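Local coordinates for protein Mannose/sialic acid-binding lectin (Polygonatum cyrtonema, PDB 3A0C) that probably binds carbohydrates, with mannose and sialic acid named as its ligands, through a bulb-type lectin domain of the beta-prism II fold, at residues N8-F11 against S15-V18; R23-G28 against V33-G38; P40-N45 against V72-K77; C53-H58 against L63-Q68. All coordinates share one frame; numbering follows the deposited sequence.

Two kinds of contact alternate here. Contacts 2 and 4 are antiparallel hairpins inside two different sheets, tied by backbone hydrogen bonds; each puts leucines on its inner face and a tyrosine with a polar partner on the outer one. Contacts 1 and 3 bring those two sheets together at or just beyond their outermost strands, 9-10 with 15-18 and 39-43 with 72-75, by packing, mostly of side chains, without hydrogen bonds. Contacts 1 and 4 are buried; contacts 2 and 3 are partly buried, contact 2 reaching the surface at Arg-23 and the Ser-37/Gly-38 turn. Contact 3 encloses contact 4 along the chain, and its Trp-42 and Thr-76 pack on the second subunit.

Contact 1. Residues N8-F11 against S15-V18; sequences NSLF and SLEV
Leu-10 and Leu-16 meet through their branched ends. CD2 of Leu-10 lies 4.0 Å from CD2 of Leu-16, while the other methyl, CD1 of Leu-10, rests against the branch carbon CG of Leu-16 at 4.1 Å, so both methyls of Leu-10 meet Leu-16 at CG and CD2, the side chains set obliquely. The same CD2 of Leu-10 also comes within 4.1 Å of the backbone N of Ser-15, so that it covers the start of strand 15-18. In both leucines CG is swung away from the carbonyl carbon and sits beside the backbone N (chi1 -85° in Leu-10, -54° in Leu-16); for Leu-16 this brings the end of the side chain round to Leu-10. No hydrogen bond crosses between the segments; the strands are the outermost ones of two different sheets of the beta-prism II fold, and the chain passes from one sheet to the other here. Strand 9-10 is held by backbone bonds from Asn-8 to Leu-57 and from Leu-10 to Leu-55, and Leu-10 also packs on the Leu-55 side chain. Leu-16 pairs with Leu-24 in its own sheet and leans on Leu-87 and Leu-89 of strand 86-89 in another sheet.

Contact 2. Residues R23-G28 against V33-G38; sequences RLIMQG and VLYDSG. Unlike the reference sequence in segment 23-28: Gln-27 (reference Pro).
This hairpin of strands 22-26 and 32-36 carries the QxDxNxVxY signature of bulb-type lectins, with Gln-27, Val-33 and Tyr-35 at three of its positions and Asp-29 and Asn-31 in the connecting turn. Arg-23 and Tyr-35 form one hydrogen-bonded pair (Tyr-35 N to Arg-23 O, 2.8 Å) and Ile-25 and Val-33 the next (Ile-25 N to Val-33 O, 3.1 Å). On the signature face Tyr-35 OH donates to Gln-27 OE1 over 2.6 Å, lying in the plane of the amide carbonyl, with ring and amide planes only 30° apart. Gln-27 reaches it by running extended beyond CG. CG2 of Ile-25 touches the ring edge at CE2 of Tyr-35 (3.6 Å). Farther along, the bent Arg-23 chain lays its CD on CB of Tyr-35 at 3.8 Å, and Gly-38 N lies over one guanidinium face, 3.6 Å from NH1 of Arg-23. The other face of the hairpin is apolar: CD1 of Leu-24 packs on CB of Leu-34 (3.9 Å), the two side chains roughly perpendicular, toward Leu-89 and Val-95. Because Gln-27 NE2 is hydrogen-bonded to Asp-29 OD1 as well, the amide is gripped at both ends and its rotation fixed, a preorganised polar cluster consistent with the mannose pocket known from this family.

Contact 3. Residues P40-N45 against V72-K77; sequences PVWASN and VIWQTK
Trp-42 and Trp-74 point at each other from opposite strands and meet rim first: CH2, at the far end of the Trp-42 indole, stands 4.0 Å from CZ2 of Trp-74. That CZ2 atom lies near the plane of the Trp-42 ring, at its edge, whereas Trp-42 reaches the Trp-74 ring obliquely, so the two indoles are not stacked. Both send CG away from the backbone N (chi1 -173° in Trp-42, 179° in Trp-74), which carries each indole out from its strand toward the other. The face of Trp-74 is used by Ser-44. Its CB sits above the five-membered ring, 3.7 Å from the centroid and 11° off the normal, a CH-pi contact whose closest ring atom is NE1 of Trp-74 at 3.6 Å from Ser-44 CB. Across the indole, Thr-76 N lies over the opposite face toward the rim, so Trp-74 is bracketed from both sides. Ser-44 is steadied by its hydroxyl: OG is hydrogen-bonded to Thr-46 OG1 and to the backbone N of Phe-32, while CB is left to do the packing. Each tryptophan belongs to a classic beta bulge, Val-41 and Trp-42 facing Leu-34, Ile-73 and Trp-74 facing Ile-65. On the second subunit, Thr-105 packs on Trp-42 and Trp-103 on Thr-76. Tryptophans turned inward from neighbouring sheets, with C-terminal residues of the partner subunit close by, fit the beta-prism II fold and the strand-exchanged dimer of monocot mannose-binding lectins.

Contact 4. Residues C53-H58 against L63-Q68; sequences CRLTLH and LVIYDQ
The Tyr-66 ring has CG1 of Val-64 on one face and the His-58 imidazole at its edge, where NE2 of His-58 and OH of Tyr-66 share a hydrogen bond of 2.9 Å. The two rings meet rim to rim with planes 80° apart. His-58 in turn has CG2 of Thr-56 over one face, and CG2 of Val-64 touches its edge at CD2 of His-58 (3.7 Å). The guanidinium of Arg-54 is tilted 34° from the tyrosine ring: CB of Tyr-66 lies over its face, and NH1 of Arg-54 approaches CD2 of Tyr-66 obliquely at 3.1 Å. In the guanidinium plane the same NH1 of Arg-54 donates to OG1 of Thr-56 across 2.6 Å, a bond bent to 131°. Beneath these groups strands 54-57 and 63-66 form an antiparallel hairpin, bonded at Arg-54/Tyr-66 and Thr-56/Val-64 (Thr-56 N to Val-64 O, 2.8 Å). Its other face is apolar: CG of Leu-55 meets CD1 of Leu-63 and CD1 of Leu-55 meets CG1 of Ile-65, each at 3.6 Å, with Leu-87 of another sheet against the leucines. At the start of the hairpin SG of Cys-53 lies on CG2 of Ile-65 (3.8 Å) and closes the disulfide to Cys-30, linking this sheet to the turn of the neighbouring hairpin. His-58 stands where the family's mannose motif places a glutamine; its NE2 and Tyr-66 OH could each be the donor, and the Arg-54 charge may polarise the tyrosine ring, so this site departs from the motif's glutamine-tyrosine pairing and sugar binding cannot be inferred from it.

Contact 1. Residues N8-F11 against S15-V18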
loop_
_atom_site.group_PDB
_atom_site.type_symbol
_atom_site.label_atom_id
_atom_site.label_comp_id
_atom_site.label_asym_id
_atom_site.label_seq_id
_atom_site.Cartn_x
_atom_site.Cartn_y
_atom_site.Cartn_z
ATOM N N ASN A 8 6.888 -3.206 -10.286
ATOM C CA ASN A 8 7.913 -3.829 -9.477
ATOM C C ASN A 8 7.680 -5.318 -9.294
ATOM O O ASN A 8 6.621 -5.835 -9.624
ATOM C CB ASN A 8 7.991 -3.129 -8.117
ATOM C CG ASN A 8 9.356 -2.507 -7.864
ATOM O OD1 ASN A 8 9.940 -1.880 -8.754
ATOM N ND2 ASN A 8 9.876 -2.680 -6.646
ATOM N N SER A 9 8.683 -5.998 -8.757
ATOM C CA SER A 9 8.597 -7.425 -8.536
ATOM C C SER A 9 9.209 -7.867 -7.221
ATOM O O SER A 9 10.041 -7.181 -6.642
ATOM C CB SER A 9 9.278 -8.156 -9.696
ATOM O OG SER A 9 9.589 -9.494 -9.354
ATOM N N LEU A 10 8.750 -9.011 -6.738
ATOM C CA LEU A 10 9.267 -9.622 -5.519
ATOM C C LEU A 10 10.034 -10.869 -5.985
ATOM O O LEU A 10 9.436 -11.918 -6.228
ATOM C CB LEU A 10 8.128 -10.060 -4.602
ATOM C CG LEU A 10 7.507 -9.066 -3.645
ATOM C CD1 LEU A 10 6.551 -9.836 -2.741
ATOM C CD2 LEU A 10 8.579 -8.407 -2.800
ATOM N N PHE A 11 11.343 -10.753 -6.133
ATOM C CA PHE A 11 12.133 -11.881 -6.584
ATOM C C PHE A 11 12.228 -12.972 -5.528
ATOM O O PHE A 11 11.721 -12.815 -4.407
ATOM C CB PHE A 11 13.513 -11.399 -7.010
ATOM C CG PHE A 11 13.473 -10.389 -8.122
ATOM C CD1 PHE A 11 13.402 -9.026 -7.846
ATOM C CD2 PHE A 11 13.448 -10.807 -9.451
ATOM C CE1 PHE A 11 13.304 -8.091 -8.881
ATOM C CE2 PHE A 11 13.349 -9.887 -10.494
ATOM C CZ PHE A 11 13.278 -8.528 -10.211
ATOM N N SER A 15 10.159 -10.516 0.373
ATOM C CA SER A 15 8.869 -10.517 1.044
ATOM C C SER A 15 8.441 -9.149 1.543
ATOM O O SER A 15 9.255 -8.223 1.628
ATOM C CB SER A 15 8.923 -11.450 2.242
ATOM O OG SER A 15 9.853 -10.960 3.181
ATOM N N LEU A 16 7.156 -9.031 1.862
ATOM C CA LEU A 16 6.585 -7.797 2.411
ATOM C C LEU A 16 6.282 -8.187 3.847
ATOM O O LEU A 16 6.020 -9.357 4.126
ATOM C CB LEU A 16 5.279 -7.420 1.708
ATOM C CG LEU A 16 5.269 -7.286 0.185
ATOM C CD1 LEU A 16 3.891 -6.813 -0.238
ATOM C CD2 LEU A 16 6.327 -6.314 -0.278
ATOM N N GLU A 17 6.317 -7.236 4.765
ATOM C CA GLU A 17 6.050 -7.582 6.146
ATOM C C GLU A 17 5.323 -6.451 6.815
ATOM O O GLU A 17 5.615 -5.286 6.551
ATOM C CB GLU A 17 7.360 -7.830 6.877
ATOM C CG GLU A 17 8.339 -8.667 6.090
ATOM C CD GLU A 17 9.775 -8.245 6.329
ATOM O OE1 GLU A 17 10.164 -8.129 7.512
ATOM O OE2 GLU A 17 10.510 -8.034 5.335
ATOM N N VAL A 18 4.383 -6.797 7.685
ATOM C CA VAL A 18 3.608 -5.799 8.412
ATOM C C VAL A 18 3.207 -6.412 9.753
ATOM O O VAL A 18 3.135 -7.634 9.883
ATOM C CB VAL A 18 2.330 -5.363 7.606
ATOM C CG1 VAL A 18 1.287 -6.457 7.644
ATOM C CG2 VAL A 18 1.771 -4.059 8.156
#

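Contact 2. Residues R23-G28 against V33-G38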
loop_
_atom_site.group_PDB
_atom_site.type_symbol
_atom_site.label_atom_id
_atom_site.label_comp_id
_atom_site.label_asym_id
_atom_site.label_seq_id
_atom_site.Cartn_x
_atom_site.Cartn_y
_atom_site.Cartn_z
ATOM N N ARG A 23 4.097 -11.871 7.082
ATOM C CA ARG A 23 5.150 -11.880 6.071
ATOM C C ARG A 23 4.655 -12.572 4.800
ATOM O O ARG A 23 4.282 -13.739 4.818
ATOM C CB ARG A 23 6.389 -12.634 6.561
ATOM C CG ARG A 23 6.576 -12.662 8.057
ATOM C CD ARG A 23 6.791 -14.106 8.526
ATOM N NE ARG A 23 7.496 -14.180 9.807
ATOM C CZ ARG A 23 7.890 -15.313 10.378
ATOM N NH1 ARG A 23 7.642 -16.476 9.789
ATOM N NH2 ARG A 23 8.551 -15.281 11.525
ATOM N N LEU A 24 4.670 -11.838 3.699
ATOM C CA LEU A 24 4.244 -12.355 2.413
ATOM C C LEU A 24 5.533 -12.589 1.640
ATOM O O LEU A 24 6.185 -11.633 1.221
ATOM C CB LEU A 24 3.387 -11.315 1.700
ATOM C CG LEU A 24 2.794 -11.734 0.365
ATOM C CD1 LEU A 24 1.879 -12.939 0.545
ATOM C CD2 LEU A 24 2.039 -10.566 -0.208
ATOM N N ILE A 25 5.880 -13.854 1.438
ATOM C CA ILE A 25 7.123 -14.203 0.766
ATOM C C ILE A 25 7.054 -14.970 -0.557
ATOM O O ILE A 25 6.202 -15.840 -0.763
ATOM C CB ILE A 25 8.047 -14.989 1.741
ATOM C CG1 ILE A 25 9.380 -15.316 1.064
ATOM C CG2 ILE A 25 7.381 -16.274 2.171
ATOM C CD1 ILE A 25 10.416 -15.885 2.000
ATOM N N MET A 26 7.965 -14.616 -1.462
ATOM C CA MET A 26 8.083 -15.274 -2.758
ATOM C C MET A 26 9.214 -16.271 -2.534
ATOM O O MET A 26 10.383 -15.942 -2.693
ATOM C CB MET A 26 8.467 -14.261 -3.837
ATOM C CG MET A 26 8.709 -14.854 -5.218
ATOM S SD MET A 26 7.272 -15.640 -5.978
ATOM C CE MET A 26 7.592 -17.387 -5.592
ATOM N N GLN A 27 8.850 -17.488 -2.153
ATOM C CA GLN A 27 9.822 -18.530 -1.848
ATOM C C GLN A 27 10.606 -19.067 -3.025
ATOM O O GLN A 27 10.256 -18.847 -4.183
ATOM C CB GLN A 27 9.117 -19.678 -1.147
ATOM C CG GLN A 27 8.563 -19.279 0.207
ATOM C CD GLN A 27 7.649 -20.322 0.790
ATOM O OE1 GLN A 27 7.194 -20.195 1.922
ATOM N NE2 GLN A 27 7.358 -21.360 0.012
ATOM N N GLY A 28 11.677 -19.781 -2.710
ATOM C CA GLY A 28 12.521 -20.355 -3.743
ATOM C C GLY A 28 11.906 -21.526 -4.486
ATOM O O GLY A 28 12.382 -21.898 -5.557
ATOM N N VAL A 33 3.489 -17.578 -0.585
ATOM C CA VAL A 33 2.703 -17.788 0.621
ATOM C C VAL A 33 2.735 -16.692 1.696
ATOM O O VAL A 33 3.735 -15.994 1.889
ATOM C CB VAL A 33 3.086 -19.169 1.247
ATOM C CG1 VAL A 33 4.507 -19.529 0.881
ATOM C CG2 VAL A 33 2.927 -19.137 2.747
ATOM N N LEU A 34 1.611 -16.559 2.391
ATOM C CA LEU A 34 1.447 -15.579 3.462
ATOM C C LEU A 34 1.628 -16.262 4.810
ATOM O O LEU A 34 0.921 -17.215 5.113
ATOM C CB LEU A 34 0.047 -14.959 3.386
ATOM C CG LEU A 34 -0.403 -14.046 4.522
ATOM C CD1 LEU A 34 0.566 -12.896 4.708
ATOM C CD2 LEU A 34 -1.779 -13.519 4.194
ATOM N N TYR A 35 2.575 -15.784 5.614
ATOM C CA TYR A 35 2.821 -16.367 6.927
ATOM C C TYR A 35 2.316 -15.512 8.069
ATOM O O TYR A 35 2.419 -14.287 8.032
ATOM C CB TYR A 35 4.308 -16.606 7.133
ATOM C CG TYR A 35 4.820 -17.777 6.341
ATOM C CD1 TYR A 35 4.566 -19.079 6.752
ATOM C CD2 TYR A 35 5.533 -17.585 5.163
ATOM C CE1 TYR A 35 5.008 -20.176 6.007
ATOM C CE2 TYR A 35 5.981 -18.668 4.407
ATOM C CZ TYR A 35 5.709 -19.964 4.838
ATOM O OH TYR A 35 6.096 -21.047 4.088
ATOM N N ASP A 36 1.769 -16.172 9.085
ATOM C CA ASP A 36 1.264 -15.498 10.275
ATOM C C ASP A 36 1.974 -16.167 11.440
ATOM O O ASP A 36 1.592 -17.253 11.858
ATOM C CB ASP A 36 -0.247 -15.694 10.416
ATOM C CG ASP A 36 -0.828 -14.933 11.602
ATOM O OD1 ASP A 36 -0.045 -14.511 12.486
ATOM O OD2 ASP A 36 -2.065 -14.770 11.654
ATOM N N SER A 37 3.016 -15.516 11.947
ATOM C CA SER A 37 3.815 -16.054 13.050
ATOM C C SER A 37 4.398 -17.438 12.754
ATOM O O SER A 37 4.513 -18.271 13.657
ATOM C CB SER A 37 2.985 -16.132 14.332
ATOM O OG SER A 37 2.719 -14.845 14.849
ATOM N N GLY A 38 4.753 -17.690 11.498
ATOM C CA GLY A 38 5.311 -18.981 11.155
ATOM C C GLY A 38 4.284 -19.946 10.623
ATOM O O GLY A 38 4.625 -21.028 10.180
#

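Contact 3. Residues P40-N45 against V72-K77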
loop_
_atom_site.group_PDB
_atom_site.type_symbol
_atom_site.label_atom_id
_atom_site.label_comp_id
_atom_site.label_asym_id
_atom_site.label_seq_id
_atom_site.Cartn_x
_atom_site.Cartn_y
_atom_site.Cartn_z
ATOM N N PRO A 40 1.477 -20.834 7.806
ATOM C CA PRO A 40 1.011 -20.432 6.477
ATOM C C PRO A 40 -0.521 -20.317 6.477
ATOM O O PRO A 40 -1.224 -21.313 6.664
ATOM C CB PRO A 40 1.525 -21.554 5.577
ATOM C CG PRO A 40 1.571 -22.734 6.487
ATOM C CD PRO A 40 2.117 -22.161 7.763
ATOM N N VAL A 41 -1.027 -19.094 6.289
ATOM C CA VAL A 41 -2.471 -18.835 6.271
ATOM C C VAL A 41 -2.987 -18.690 4.846
ATOM O O VAL A 41 -4.195 -18.708 4.618
ATOM C CB VAL A 41 -2.833 -17.542 7.040
ATOM C CG1 VAL A 41 -2.250 -17.589 8.432
ATOM C CG2 VAL A 41 -2.328 -16.316 6.275
ATOM N N TRP A 42 -2.076 -18.530 3.891
ATOM C CA TRP A 42 -2.459 -18.390 2.485
ATOM C C TRP A 42 -1.287 -18.706 1.553
ATOM O O TRP A 42 -0.129 -18.493 1.917
ATOM C CB TRP A 42 -2.964 -16.967 2.195
ATOM C CG TRP A 42 -3.515 -16.830 0.804
ATOM C CD1 TRP A 42 -4.815 -17.008 0.410
ATOM C CD2 TRP A 42 -2.766 -16.557 -0.391
ATOM N NE1 TRP A 42 -4.919 -16.864 -0.959
ATOM C CE2 TRP A 42 -3.678 -16.590 -1.473
ATOM C CE3 TRP A 42 -1.414 -16.290 -0.649
ATOM C CZ2 TRP A 42 -3.279 -16.365 -2.796
ATOM C CZ3 TRP A 42 -1.016 -16.066 -1.966
ATOM C CH2 TRP A 42 -1.949 -16.106 -3.025
ATOM N N ALA A 43 -1.591 -19.203 0.353
ATOM C CA ALA A 43 -0.548 -19.532 -0.615
ATOM C C ALA A 43 -1.099 -19.690 -2.022
ATOM O O ALA A 43 -2.283 -19.993 -2.201
ATOM C CB ALA A 43 0.170 -20.810 -0.190
ATOM N N SER A 44 -0.243 -19.459 -3.015
ATOM C CA SER A 44 -0.629 -19.606 -4.416
ATOM C C SER A 44 -0.606 -21.095 -4.773
ATOM O O SER A 44 -1.057 -21.489 -5.842
ATOM C CB SER A 44 0.330 -18.843 -5.325
ATOM O OG SER A 44 1.645 -19.327 -5.164
ATOM N N ASN A 45 -0.074 -21.919 -3.874
ATOM C CA ASN A 45 -0.026 -23.362 -4.092
ATOM C C ASN A 45 0.763 -23.770 -5.323
ATOM O O ASN A 45 0.469 -24.794 -5.942
ATOM C CB ASN A 45 -1.442 -23.934 -4.218
ATOM C CG ASN A 45 -2.247 -23.807 -2.934
ATOM O OD1 ASN A 45 -1.772 -24.162 -1.860
ATOM N ND2 ASN A 45 -3.476 -23.310 -3.043
ATOM N N VAL A 72 4.499 -18.444 -17.301
ATOM C CA VAL A 72 3.410 -18.000 -16.421
ATOM C C VAL A 72 2.963 -19.134 -15.523
ATOM O O VAL A 72 2.141 -19.949 -15.909
ATOM C CB VAL A 72 2.178 -17.513 -17.220
ATOM C CG1 VAL A 72 1.049 -17.109 -16.253
ATOM C CG2 VAL A 72 2.570 -16.345 -18.111
ATOM N N ILE A 73 3.512 -19.172 -14.318
ATOM C CA ILE A 73 3.197 -20.216 -13.345
ATOM C C ILE A 73 1.872 -19.976 -12.604
ATOM O O ILE A 73 1.180 -20.929 -12.237
ATOM C CB ILE A 73 4.331 -20.330 -12.291
ATOM C CG1 ILE A 73 5.651 -20.710 -12.974
ATOM C CG2 ILE A 73 3.952 -21.314 -11.206
ATOM C CD1 ILE A 73 5.607 -21.949 -13.787
ATOM N N TRP A 74 1.519 -18.705 -12.411
ATOM C CA TRP A 74 0.315 -18.323 -11.671
ATOM C C TRP A 74 -0.009 -16.856 -11.979
ATOM O O TRP A 74 0.888 -16.065 -12.262
ATOM C CB TRP A 74 0.593 -18.500 -10.170
ATOM C CG TRP A 74 -0.509 -18.141 -9.218
ATOM C CD1 TRP A 74 -1.434 -18.986 -8.689
ATOM C CD2 TRP A 74 -0.766 -16.849 -8.637
ATOM N NE1 TRP A 74 -2.249 -18.310 -7.811
ATOM C CE2 TRP A 74 -1.860 -16.997 -7.762
ATOM C CE3 TRP A 74 -0.173 -15.585 -8.774
ATOM C CZ2 TRP A 74 -2.379 -15.926 -7.025
ATOM C CZ3 TRP A 74 -0.686 -14.527 -8.044
ATOM C CH2 TRP A 74 -1.779 -14.704 -7.180
ATOM N N GLN A 75 -1.290 -16.499 -11.920
ATOM C CA GLN A 75 -1.718 -15.133 -12.195
ATOM C C GLN A 75 -3.122 -14.896 -11.664
ATOM O O GLN A 75 -3.948 -15.802 -11.648
ATOM C CB GLN A 75 -1.717 -14.859 -13.702
ATOM C CG GLN A 75 -2.759 -15.660 -14.452
ATOM C CD GLN A 75 -2.730 -15.407 -15.938
ATOM O OE1 GLN A 75 -2.867 -14.266 -16.377
ATOM N NE2 GLN A 75 -2.555 -16.471 -16.728
ATOM N N THR A 76 -3.397 -13.672 -11.238
ATOM C CA THR A 76 -4.722 -13.370 -10.723
ATOM C C THR A 76 -5.601 -13.045 -11.922
ATOM O O THR A 76 -6.836 -13.024 -11.826
ATOM C CB THR A 76 -4.690 -12.158 -9.774
ATOM O OG1 THR A 76 -4.370 -10.978 -10.520
ATOM C CG2 THR A 76 -3.641 -12.354 -8.719
ATOM N N LYS A 77 -4.938 -12.796 -13.048
ATOM C CA LYS A 77 -5.593 -12.452 -14.311
ATOM C C LYS A 77 -6.551 -11.260 -14.173
ATOM O O LYS A 77 -7.525 -11.138 -14.899
ATOM C CB LYS A 77 -6.327 -13.674 -14.862
ATOM C CG LYS A 77 -6.879 -13.479 -16.259
ATOM C CD LYS A 77 -7.255 -14.808 -16.896
ATOM C CE LYS A 77 -8.087 -14.595 -18.151
ATOM N NZ LYS A 77 -8.326 -15.872 -18.877
#

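Contact 4. Residues C53-H58 against L63-Q68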
loop_
_atom_site.group_PDB
_atom_site.type_symbol
_atom_site.label_atom_id
_atom_site.label_comp_id
_atom_site.label_asym_id
_atom_site.label_seq_id
_atom_site.Cartn_x
_atom_site.Cartn_y
_atom_site.Cartn_z
ATOM N N CYS A 53 11.616 -18.137 -9.337
ATOM C CA CYS A 53 10.387 -17.368 -9.534
ATOM C C CYS A 53 10.436 -15.946 -8.957
ATOM O O CYS A 53 11.226 -15.642 -8.055
ATOM C CB CYS A 53 9.185 -18.090 -8.915
ATOM S SG CYS A 53 8.514 -19.460 -9.903
ATOM N N ARG A 54 9.579 -15.090 -9.510
ATOM C CA ARG A 54 9.435 -13.706 -9.081
ATOM C C ARG A 54 7.952 -13.384 -9.201
ATOM O O ARG A 54 7.261 -13.943 -10.039
ATOM C CB ARG A 54 10.239 -12.756 -9.967
ATOM C CG ARG A 54 9.794 -12.705 -11.412
ATOM C CD ARG A 54 10.674 -11.767 -12.224
ATOM N NE ARG A 54 10.672 -12.095 -13.650
ATOM C CZ ARG A 54 9.726 -11.729 -14.505
ATOM N NH1 ARG A 54 8.687 -11.010 -14.096
ATOM N NH2 ARG A 54 9.822 -12.088 -15.774
ATOM N N LEU A 55 7.459 -12.511 -8.337
ATOM C CA LEU A 55 6.058 -12.119 -8.380
ATOM C C LEU A 55 6.032 -10.706 -8.929
ATOM O O LEU A 55 6.512 -9.780 -8.292
ATOM C CB LEU A 55 5.444 -12.142 -6.976
ATOM C CG LEU A 55 3.985 -11.669 -6.932
ATOM C CD1 LEU A 55 3.033 -12.835 -7.175
ATOM C CD2 LEU A 55 3.716 -11.021 -5.591
ATOM N N THR A 56 5.472 -10.537 -10.115
ATOM C CA THR A 56 5.426 -9.234 -10.732
ATOM C C THR A 56 4.010 -8.682 -10.758
ATOM O O THR A 56 3.067 -9.400 -11.095
ATOM C CB THR A 56 5.946 -9.300 -12.188
ATOM O OG1 THR A 56 7.244 -9.901 -12.213
ATOM C CG2 THR A 56 6.037 -7.922 -12.784
ATOM N N LEU A 57 3.862 -7.416 -10.364
ATOM C CA LEU A 57 2.568 -6.743 -10.444
ATOM C C LEU A 57 2.689 -5.769 -11.637
ATOM O O LEU A 57 3.395 -4.773 -11.564
ATOM C CB LEU A 57 2.247 -5.964 -9.157
ATOM C CG LEU A 57 0.964 -5.109 -9.217
ATOM C CD1 LEU A 57 -0.220 -5.996 -9.504
ATOM C CD2 LEU A 57 0.747 -4.363 -7.920
ATOM N N HIS A 58 2.021 -6.078 -12.742
ATOM C CA HIS A 58 2.071 -5.242 -13.941
ATOM C C HIS A 58 1.251 -3.970 -13.795
ATOM O O HIS A 58 0.396 -3.869 -12.915
ATOM C CB HIS A 58 1.559 -6.033 -15.146
ATOM C CG HIS A 58 2.379 -7.241 -15.458
ATOM N ND1 HIS A 58 3.668 -7.156 -15.934
ATOM C CD2 HIS A 58 2.116 -8.561 -15.313
ATOM C CE1 HIS A 58 4.165 -8.373 -16.070
ATOM N NE2 HIS A 58 3.244 -9.245 -15.699
ATOM N N LEU A 63 -1.373 -9.574 -11.429
ATOM C CA LEU A 63 -0.305 -10.072 -10.570
ATOM C C LEU A 63 0.085 -11.466 -11.090
ATOM O O LEU A 63 -0.729 -12.395 -11.067
ATOM C CB LEU A 63 -0.809 -10.153 -9.136
ATOM C CG LEU A 63 0.234 -10.508 -8.090
ATOM C CD1 LEU A 63 1.317 -9.440 -8.025
ATOM C CD2 LEU A 63 -0.475 -10.642 -6.771
ATOM N N VAL A 64 1.328 -11.610 -11.545
ATOM C CA VAL A 64 1.798 -12.861 -12.134
ATOM C C VAL A 64 3.066 -13.458 -11.524
ATOM O O VAL A 64 3.961 -12.726 -11.101
ATOM C CB VAL A 64 2.062 -12.638 -13.643
ATOM C CG1 VAL A 64 2.355 -13.961 -14.343
ATOM C CG2 VAL A 64 0.881 -11.903 -14.265
ATOM N N ILE A 65 3.131 -14.791 -11.475
ATOM C CA ILE A 65 4.318 -15.484 -10.974
ATOM C C ILE A 65 4.998 -16.085 -12.212
ATOM O O ILE A 65 4.376 -16.822 -12.964
ATOM C CB ILE A 65 3.977 -16.636 -9.973
ATOM C CG1 ILE A 65 3.552 -16.070 -8.614
ATOM C CG2 ILE A 65 5.204 -17.538 -9.762
ATOM C CD1 ILE A 65 3.169 -17.138 -7.601
ATOM N N TYR A 66 6.265 -15.744 -12.427
ATOM C CA TYR A 66 7.022 -16.240 -13.571
ATOM C C TYR A 66 8.190 -17.101 -13.075
ATOM O O TYR A 66 8.812 -16.778 -12.065
ATOM C CB TYR A 66 7.600 -15.062 -14.367
ATOM C CG TYR A 66 6.610 -14.166 -15.091
ATOM C CD1 TYR A 66 6.049 -14.549 -16.306
ATOM C CD2 TYR A 66 6.272 -12.916 -14.577
ATOM C CE1 TYR A 66 5.170 -13.706 -16.997
ATOM C CE2 TYR A 66 5.392 -12.062 -15.258
ATOM C CZ TYR A 66 4.842 -12.463 -16.464
ATOM O OH TYR A 66 3.938 -11.644 -17.112
ATOM N N ASP A 67 8.506 -18.191 -13.766
ATOM C CA ASP A 67 9.638 -18.998 -13.326
ATOM C C ASP A 67 10.882 -18.325 -13.867
ATOM O O ASP A 67 10.824 -17.196 -14.332
ATOM C CB ASP A 67 9.557 -20.434 -13.852
ATOM C CG ASP A 67 9.623 -20.512 -15.366
ATOM O OD1 ASP A 67 10.086 -19.543 -15.998
ATOM O OD2 ASP A 67 9.218 -21.551 -15.930
ATOM N N GLN A 68 12.009 -19.017 -13.828
ATOM C CA GLN A 68 13.259 -18.442 -14.314
ATOM C C GLN A 68 13.290 -18.362 -15.835
ATOM O O GLN A 68 14.090 -17.610 -16.397
ATOM C CB GLN A 68 14.448 -19.265 -13.807
ATOM C CG GLN A 68 15.722 -18.459 -13.611
ATOM C CD GLN A 68 16.807 -19.247 -12.880
ATOM O OE1 GLN A 68 17.301 -20.261 -13.376
ATOM N NE2 GLN A 68 17.174 -18.781 -11.692
#